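Local coordinates for protein glutathione S-transferase (Bombyx mori, PDB 3AY8) that probably transfers glutathione to other molecules, as a homodimeric cytosolic glutathione S-transferase that has not been assigned to a class, at residues L6-V11 with I29-V34. Residues are numbered along the deposited sequence; the frame is centred on the assembly and turned at random.
Sequences LYHFPV and IQIEIV
Y7 and E32 lie side by side on neighbouring parallel strands, 6-8 and 30-33, the first two of the thioredoxin-like glutathione S-transferase domain; helix 13-25 joins them in a beta-alpha-beta unit. Backbone bonds come from alternate residues, as parallel pairing requires: L6 N to Q30 O, 2.8 Å and nearly straight at 173°, E32 N to L6 O, H8 N to E32 O, and V34 N to H8 O. CA-H groups of I31, Y7 and I33 add weak contacts to L6 O, E32 O and H8 O respectively.

The tight side is that of Y7 and V34. With CG anti to its carbonyl carbon (chi1 -65°), the Y7 ring lies beside the E32 side chain, CD1 3.6 Å from E32 CG, while V34 CG2 reaches its edge in plane, 4.0 Å from Y7 CD1. A broad apolar ring suits this place because it touches both the CB and CG of E32 and the valine methyl; an alanine in place of Y7 would probably leave a gap beside these groups and the E32 chain freer to turn. The bend of E32 at chi2 (97°) turns its carboxylate from the straight chain; OE1 has a weak hydrogen bond to S45 and a long, weak ion pair with K5. L49 and F46 of helix 44-49 pack on Y7 and V34 respectively.

On the other face L6 and H8 are buried, and S15 and L19 of helix 13-25 touch H8. Strand 30-33 is outermost in the chain's sheet, and here the packing loosens towards solvent: I31 is partly exposed and I33 exposed. Beta-branched isoleucines favour a strand's extended backbone and still offer methyls to their neighbours. I31 CG2 meets H8 CB at 3.9 Å, and I33, crossing P10 at about a right angle, sets CD1 3.8 Å from the proline's CG.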
loop_
_atom_site.group_PDB
_atom_site.type_symbol
_atom_site.label_atom_id
_atom_site.label_comp_id
_atom_site.label_asym_id
_atom_site.label_seq_id
_atom_site.Cartn_x
_atom_site.Cartn_y
_atom_site.Cartn_z
ATOM N N LEU A 6 -17.243 10.113 8.331
ATOM C CA LEU A 6 -15.928 10.186 7.680
ATOM C C LEU A 6 -15.279 11.537 7.939
ATOM O O LEU A 6 -15.864 12.574 7.625
ATOM C CB LEU A 6 -16.048 9.938 6.172
ATOM C CG LEU A 6 -14.729 9.878 5.384
ATOM C CD1 LEU A 6 -13.967 8.599 5.695
ATOM C CD2 LEU A 6 -14.962 9.995 3.897
ATOM N N TYR A 7 -14.090 11.520 8.537
ATOM C CA TYR A 7 -13.281 12.728 8.658
ATOM C C TYR A 7 -12.440 12.863 7.389
ATOM O O TYR A 7 -11.610 11.994 7.088
ATOM C CB TYR A 7 -12.415 12.692 9.919
ATOM C CG TYR A 7 -13.254 12.698 11.187
ATOM C CD1 TYR A 7 -13.517 13.895 11.866
ATOM C CD2 TYR A 7 -13.821 11.518 11.680
ATOM C CE1 TYR A 7 -14.304 13.912 13.021
ATOM C CE2 TYR A 7 -14.606 11.521 12.832
ATOM C CZ TYR A 7 -14.843 12.725 13.492
ATOM O OH TYR A 7 -15.612 12.740 14.626
ATOM N N HIS A 8 -12.660 13.962 6.666
ATOM C CA HIS A 8 -12.312 14.047 5.247
ATOM C C HIS A 8 -11.632 15.364 4.910
ATOM O O HIS A 8 -12.059 16.436 5.363
ATOM C CB HIS A 8 -13.595 13.867 4.410
ATOM C CG HIS A 8 -13.397 13.969 2.926
ATOM N ND1 HIS A 8 -14.185 14.774 2.124
ATOM C CD2 HIS A 8 -12.525 13.350 2.093
ATOM C CE1 HIS A 8 -13.801 14.647 0.863
ATOM N NE2 HIS A 8 -12.795 13.793 0.819
ATOM N N PHE A 9 -10.574 15.289 4.111
ATOM C CA PHE A 9 -9.931 16.487 3.570
ATOM C C PHE A 9 -10.036 16.415 2.046
ATOM O O PHE A 9 -9.305 15.637 1.428
ATOM C CB PHE A 9 -8.461 16.554 4.034
ATOM C CG PHE A 9 -7.705 17.797 3.578
ATOM C CD1 PHE A 9 -8.332 19.041 3.492
ATOM C CD2 PHE A 9 -6.349 17.715 3.269
ATOM C CE1 PHE A 9 -7.618 20.186 3.099
ATOM C CE2 PHE A 9 -5.624 18.845 2.877
ATOM C CZ PHE A 9 -6.263 20.085 2.793
ATOM N N PRO A 10 -10.944 17.222 1.435
ATOM C CA PRO A 10 -11.230 17.061 0.002
ATOM C C PRO A 10 -10.003 17.161 -0.903
ATOM O O PRO A 10 -10.012 16.620 -1.991
ATOM C CB PRO A 10 -12.219 18.191 -0.299
ATOM C CG PRO A 10 -12.896 18.447 1.021
ATOM C CD PRO A 10 -11.814 18.244 2.054
ATOM N N VAL A 11 -8.954 17.823 -0.446
ATOM C CA VAL A 11 -7.729 17.963 -1.235
ATOM C C VAL A 11 -6.966 16.640 -1.397
ATOM O O VAL A 11 -6.284 16.424 -2.410
ATOM C CB VAL A 11 -6.803 19.033 -0.611
ATOM C CG1 VAL A 11 -5.384 18.988 -1.205
ATOM C CG2 VAL A 11 -7.418 20.428 -0.785
ATOM N N ILE A 29 -23.540 8.930 4.825
ATOM C CA ILE A 29 -22.417 9.170 5.736
ATOM C C ILE A 29 -22.330 10.625 6.098
ATOM O O ILE A 29 -22.493 11.499 5.234
ATOM C CB ILE A 29 -21.037 8.889 5.097
ATOM C CG1 ILE A 29 -21.152 8.479 3.637
ATOM C CG2 ILE A 29 -20.203 7.964 5.974
ATOM C CD1 ILE A 29 -20.297 9.333 2.764
ATOM N N GLN A 30 -22.063 10.887 7.373
ATOM C CA GLN A 30 -21.731 12.232 7.827
ATOM C C GLN A 30 -20.302 12.529 7.410
ATOM O O GLN A 30 -19.416 11.674 7.552
ATOM C CB GLN A 30 -21.824 12.345 9.346
ATOM C CG GLN A 30 -23.214 12.586 9.906
ATOM C CD GLN A 30 -23.185 12.948 11.391
ATOM O OE1 GLN A 30 -22.337 13.724 11.846
ATOM N NE2 GLN A 30 -24.111 12.385 12.149
ATOM N N ILE A 31 -20.078 13.730 6.899
ATOM C CA ILE A 31 -18.765 14.120 6.441
ATOM C C ILE A 31 -18.315 15.318 7.246
ATOM O O ILE A 31 -18.915 16.398 7.167
ATOM C CB ILE A 31 -18.745 14.460 4.931
ATOM C CG1 ILE A 31 -19.165 13.244 4.093
ATOM C CG2 ILE A 31 -17.347 14.975 4.508
ATOM C CD1 ILE A 31 -19.383 13.550 2.643
ATOM N N GLU A 32 -17.289 15.104 8.052
ATOM C CA GLU A 32 -16.661 16.182 8.797
ATOM C C GLU A 32 -15.417 16.630 8.041
ATOM O O GLU A 32 -14.461 15.867 7.923
ATOM C CB GLU A 32 -16.282 15.699 10.194
ATOM C CG GLU A 32 -15.621 16.760 11.050
ATOM C CD GLU A 32 -16.597 17.446 11.972
ATOM O OE1 GLU A 32 -16.954 16.846 13.008
ATOM O OE2 GLU A 32 -17.004 18.583 11.660
ATOM N N ILE A 33 -15.441 17.859 7.522
ATOM C CA ILE A 33 -14.323 18.408 6.775
ATOM C C ILE A 33 -13.198 18.767 7.741
ATOM O O ILE A 33 -13.417 19.456 8.740
ATOM C CB ILE A 33 -14.736 19.634 5.911
ATOM C CG1 ILE A 33 -15.839 19.259 4.897
ATOM C CG2 ILE A 33 -13.520 20.252 5.215
ATOM C CD1 ILE A 33 -15.431 18.146 3.872
ATOM N N VAL A 34 -12.003 18.269 7.445
ATOM C CA VAL A 34 -10.824 18.488 8.276
ATOM C C VAL A 34 -9.796 19.186 7.395
ATOM O O VAL A 34 -9.224 18.575 6.494
ATOM C CB VAL A 34 -10.268 17.139 8.839
ATOM C CG1 VAL A 34 -9.018 17.357 9.692
ATOM C CG2 VAL A 34 -11.333 16.412 9.656
#